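Local atomic coordinates of glycerol kinase, putative (Plasmodium falciparum, PDB entry 2W40), a protein that probably catalyses the ATP-dependent phosphorylation of glycerol to sn-glycerol 3-phosphate, the step that begins glycerol degradation. Residues D397-T400 with G404-M407. Numbering follows the deposited sequence. Where two conformers were deposited one is given.
Sequences DSLT and GIEM. With EDO (1,2-ethanediol), chain B.
Ile405 folds back against Thr400 as the chain leaves helix 377-403, and the tight part of the contact is formed by these two residues, side chain and backbone together, with Leu399 alongside. The two side chains cross at about a right angle, with CG2 of Thr400 4.1 Å from CD1 of Ile405. CB of Thr400 also lies 3.5 Å from the backbone carbonyl O of Ile405. CG1 of Ile405 sits between its own backbone N and carbonyl carbon (chi1 56°), and the extended chain beyond it carries CD1 to within 4.0 Å of CD2 of Leu399. Leu399 in turn packs on Leu274 and Ile276 of strand 272-279, which ties this apolar patch to the sheet of the C-terminal FGGY domain. The turn itself is a Schellman motif: Gly404 leaves the helix with positive phi (62°), and N of Ile405 donates to O of Thr400 at 3.2 Å, in the carbonyl plane. OG1 of Thr400 hydrogen-bonds to O of Val396 within the helix. Packing thins towards solvent, where the side chains of Glu406 and Met407 set off away from the helix and CG2 of Thr400 meets only their backbone atoms. On the helix, a 1,2-ethanediol, probably from the crystallisation liquor, hydrogen-bonds OD2 of the exposed Asp397 through O1 and OG of the buried Ser398 through O2.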
loop_
_atom_site.group_PDB
_atom_site.type_symbol
_atom_site.label_atom_id
_atom_site.label_comp_id
_atom_site.label_asym_id
_atom_site.label_seq_id
_atom_site.Cartn_x
_atom_site.Cartn_y
_atom_site.Cartn_z
ATOM N N ASP C 397 -15.072 12.582 19.450
ATOM C CA ASP C 397 -15.849 13.756 19.109
ATOM C C ASP C 397 -17.360 13.450 19.124
ATOM O O ASP C 397 -18.171 14.281 19.619
ATOM C CB ASP C 397 -15.415 14.339 17.773
ATOM C CG ASP C 397 -14.062 15.061 17.833
ATOM O OD1 ASP C 397 -13.593 15.478 18.936
ATOM O OD2 ASP C 397 -13.452 15.182 16.756
ATOM N N SER C 398 -17.772 12.282 18.594
ATOM C CA SER C 398 -19.158 11.927 18.649
ATOM C C SER C 398 -19.624 11.776 20.130
ATOM O O SER C 398 -20.719 12.155 20.488
ATOM C CB SER C 398 -19.394 10.620 17.838
ATOM O OG SER C 398 -19.204 10.831 16.465
ATOM N N LEU C 399 -18.814 11.120 20.936
ATOM C CA LEU C 399 -19.155 10.792 22.297
ATOM C C LEU C 399 -19.358 12.089 23.067
ATOM O O LEU C 399 -20.314 12.205 23.848
ATOM C CB LEU C 399 -18.040 10.026 22.957
ATOM C CG LEU C 399 -18.055 9.752 24.430
ATOM C CD1 LEU C 399 -17.023 8.594 24.726
ATOM C CD2 LEU C 399 -17.737 10.964 25.253
ATOM N N THR C 400 -18.445 13.057 22.920
ATOM C CA THR C 400 -18.608 14.313 23.692
ATOM C C THR C 400 -19.874 15.022 23.237
ATOM O O THR C 400 -20.601 15.591 24.054
ATOM C CB THR C 400 -17.362 15.197 23.672
ATOM O OG1 THR C 400 -17.015 15.500 22.338
ATOM C CG2 THR C 400 -16.171 14.486 24.356
ATOM N N GLY C 404 -23.108 15.576 25.782
ATOM C CA GLY C 404 -23.245 16.983 26.224
ATOM C C GLY C 404 -22.105 17.468 27.149
ATOM O O GLY C 404 -22.340 18.379 28.002
ATOM N N ILE C 405 -20.897 16.948 26.942
ATOM C CA ILE C 405 -19.661 17.351 27.650
ATOM C C ILE C 405 -18.627 17.993 26.676
ATOM O O ILE C 405 -18.714 17.879 25.447
ATOM C CB ILE C 405 -19.048 16.188 28.428
ATOM C CG1 ILE C 405 -18.789 14.984 27.492
ATOM C CG2 ILE C 405 -19.961 15.769 29.584
ATOM C CD1 ILE C 405 -17.845 13.844 28.010
ATOM N N GLU C 406 -17.659 18.725 27.226
ATOM C CA GLU C 406 -16.589 19.318 26.426
ATOM C C GLU C 406 -15.401 18.377 26.344
ATOM O O GLU C 406 -14.697 18.348 25.326
ATOM C CB GLU C 406 -16.159 20.644 27.072
ATOM C CG GLU C 406 -16.051 21.756 26.068
ATOM C CD GLU C 406 -17.294 22.633 26.015
ATOM O OE1 GLU C 406 -18.274 22.274 25.287
ATOM O OE2 GLU C 406 -17.263 23.731 26.659
ATOM N N MET C 407 -15.199 17.548 27.358
ATOM C CA MET C 407 -14.082 16.596 27.381
ATOM C C MET C 407 -14.329 15.371 28.263
ATOM O O MET C 407 -15.167 15.384 29.159
ATOM C CB MET C 407 -12.799 17.314 27.917
ATOM C CG MET C 407 -13.035 17.986 29.375
ATOM S SD MET C 407 -12.347 17.228 30.906
ATOM C CE MET C 407 -10.593 17.602 30.740
HETATM C C1 EDO B . -15.781 13.619 13.752
HETATM O O1 EDO B . -14.728 14.424 14.423
HETATM C C2 EDO B . -16.574 12.581 14.582
HETATM O O2 EDO B . -17.983 12.714 14.933
#